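Local coordinates for putative branched-chain amino acid transport system substrate-binding protein (Rhodopseudomonas palustris, PDB 3TX6), which probably serves as the periplasmic solute-binding component of an ABC transporter, capturing aromatic acids related to lignin breakdown, such as 3-(4-hydroxyphenyl)pyruvic acid, at residues Leu31-Lys36 and Glu272-Pro277. Sequence-based numbering, arbitrary orientation. Where two conformers were deposited one is given.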
loop_
_atom_site.group_PDB
_atom_site.type_symbol
_atom_site.label_atom_id
_atom_site.label_comp_id
_atom_site.label_asym_id
_atom_site.label_seq_id
_atom_site.Cartn_x
_atom_site.Cartn_y
_atom_site.Cartn_z
ATOM N N LEU A 31 0.989 0.524 15.154
ATOM C CA LEU A 31 0.885 -0.632 16.015
ATOM C C LEU A 31 0.505 -0.264 17.463
ATOM O O LEU A 31 0.022 -1.128 18.235
ATOM C CB LEU A 31 2.201 -1.406 16.027
ATOM C CG LEU A 31 2.688 -1.918 14.650
ATOM C CD1 LEU A 31 4.074 -2.523 14.776
ATOM C CD2 LEU A 31 1.687 -2.905 14.066
ATOM N N GLU A 32 0.661 1.013 17.844
ATOM C CA GLU A 32 0.224 1.452 19.179
ATOM C C GLU A 32 -1.308 1.379 19.348
ATOM O O GLU A 32 -1.811 1.298 20.465
ATOM C CB GLU A 32 0.719 2.881 19.418
ATOM C CG GLU A 32 0.366 3.416 20.821
ATOM C CD GLU A 32 1.047 4.719 21.183
ATOM O OE1 GLU A 32 1.939 5.165 20.436
ATOM O OE2 GLU A 32 0.688 5.274 22.239
ATOM N N PHE A 33 -2.010 1.415 18.210
ATOM C CA PHE A 33 -3.448 1.624 18.154
ATOM C C PHE A 33 -4.258 0.392 17.809
ATOM O O PHE A 33 -5.480 0.455 17.772
ATOM C CB PHE A 33 -3.777 2.786 17.239
ATOM C CG PHE A 33 -2.936 3.993 17.521
ATOM C CD1 PHE A 33 -2.849 4.498 18.805
ATOM C CD2 PHE A 33 -2.157 4.558 16.544
ATOM C CE1 PHE A 33 -2.053 5.593 19.087
ATOM C CE2 PHE A 33 -1.347 5.623 16.836
ATOM C CZ PHE A 33 -1.289 6.145 18.118
ATOM N N VAL A 34 -3.564 -0.713 17.558
ATOM C CA VAL A 34 -4.203 -1.992 17.215
ATOM C C VAL A 34 -4.506 -2.772 18.481
ATOM O O VAL A 34 -4.009 -2.455 19.553
ATOM C CB VAL A 34 -3.343 -2.809 16.213
ATOM C CG1 VAL A 34 -3.067 -1.960 14.963
ATOM C CG2 VAL A 34 -2.055 -3.309 16.825
ATOM N N ALA A 35 -5.285 -3.838 18.326
ATOM C CA ALA A 35 -5.663 -4.718 19.448
ATOM C C ALA A 35 -4.408 -5.235 20.132
ATOM O O ALA A 35 -3.434 -5.577 19.450
ATOM C CB ALA A 35 -6.472 -5.887 18.941
ATOM N N LYS A 36 -4.497 -5.278 21.469
ATOM C CA LYS A 36 -3.521 -5.887 22.379
ATOM C C LYS A 36 -3.727 -7.405 22.533
ATOM O O LYS A 36 -2.804 -8.130 22.895
ATOM C CB LYS A 36 -3.634 -5.249 23.783
ATOM C CG LYS A 36 -2.988 -3.881 23.920
ATOM C CD LYS A 36 -3.253 -3.251 25.291
ATOM C CE LYS A 36 -2.586 -4.062 26.395
ATOM N NZ LYS A 36 -3.157 -3.841 27.745
ATOM N N GLU A 272 -3.546 10.899 14.788
ATOM C CA GLU A 272 -3.428 12.357 14.753
ATOM C C GLU A 272 -3.445 12.966 16.158
ATOM O O GLU A 272 -2.872 14.015 16.345
ATOM C CB GLU A 272 -4.497 12.941 13.821
ATOM C CG GLU A 272 -4.287 12.397 12.395
ATOM C CD GLU A 272 -5.216 12.956 11.348
ATOM O OE1 GLU A 272 -6.405 13.198 11.669
ATOM O OE2 GLU A 272 -4.756 13.144 10.184
ATOM N N ALA A 273 -4.049 12.312 17.145
ATOM C CA ALA A 273 -3.917 12.778 18.532
ATOM C C ALA A 273 -2.456 12.710 19.019
ATOM O O ALA A 273 -1.967 13.648 19.654
ATOM C CB ALA A 273 -4.851 12.028 19.467
ATOM N N LYS A 274 -1.721 11.659 18.637
ATOM C CA LYS A 274 -0.326 11.557 19.072
ATOM C C LYS A 274 0.624 12.351 18.156
ATOM O O LYS A 274 1.602 12.926 18.608
ATOM C CB LYS A 274 0.108 10.107 19.179
ATOM C CG LYS A 274 1.521 9.969 19.746
ATOM C CD LYS A 274 1.819 8.566 20.214
ATOM C CE LYS A 274 3.259 8.443 20.690
ATOM N NZ LYS A 274 3.446 7.155 21.450
ATOM N N TYR A 275 0.389 12.326 16.857
ATOM C CA TYR A 275 1.379 12.841 15.906
ATOM C C TYR A 275 0.950 14.147 15.214
ATOM O O TYR A 275 1.728 14.728 14.486
ATOM C CB TYR A 275 1.810 11.751 14.916
ATOM C CG TYR A 275 2.406 10.539 15.602
ATOM C CD1 TYR A 275 3.644 10.615 16.206
ATOM C CD2 TYR A 275 1.710 9.339 15.693
ATOM C CE1 TYR A 275 4.204 9.563 16.856
ATOM C CE2 TYR A 275 2.278 8.235 16.365
ATOM C CZ TYR A 275 3.527 8.344 16.911
ATOM O OH TYR A 275 4.084 7.312 17.593
ATOM N N GLY A 276 -0.287 14.589 15.474
ATOM C CA GLY A 276 -0.742 15.898 15.058
ATOM C C GLY A 276 -1.741 15.874 13.918
ATOM O O GLY A 276 -1.872 14.879 13.198
ATOM N N PRO A 277 -2.432 16.986 13.729
ATOM C CA PRO A 277 -3.366 17.055 12.661
ATOM C C PRO A 277 -2.806 16.766 11.285
ATOM O O PRO A 277 -1.663 17.107 10.954
ATOM C CB PRO A 277 -3.916 18.468 12.765
ATOM C CG PRO A 277 -3.777 18.805 14.224
ATOM C CD PRO A 277 -2.470 18.175 14.598
HETATM O O HOH W 1 2.715 5.110 17.971
#
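F33 brings the edge of its ring against K274 and Y275, its CZ lying 4.3 Å from K274 CB and 4.5 Å from Y275 CE2. In this two-lobed periplasmic binding protein fold, the contact ties the loop between helix 21-29 and strand 37-38 to the C-terminal end of helix 261-275, at the surface. The F33 side chain also touches A270 and Y271, further back along that helix, while V34 turns to F288 and F291 of helix 282-304. Beside this apolar contact lies a salt bridge: E32 OE1 accepts from K274 NZ through its syn lone pair, at 2.7 Å. Both side chains are extended, each with CG anti to its own backbone N (chi1 -177° in E32, -175° in K274), and they meet at about a right angle. On the way out, each passes over a neighbouring ring: E32 CB sits 3.8 Å above the centre of the F33 ring, and K274 CG lies over a face of Y275. The helix ends directly afterwards, where G276 takes a positive phi while its N still donates a hydrogen bond to E272 O. The hydroxyl of Y275 is 4.2 Å from E32 OE1, and a water closes that gap, accepting from Y275 OH and donating to E32 OE1, so that this one oxygen receives both the lysine and the water, the latter at 2.6 Å.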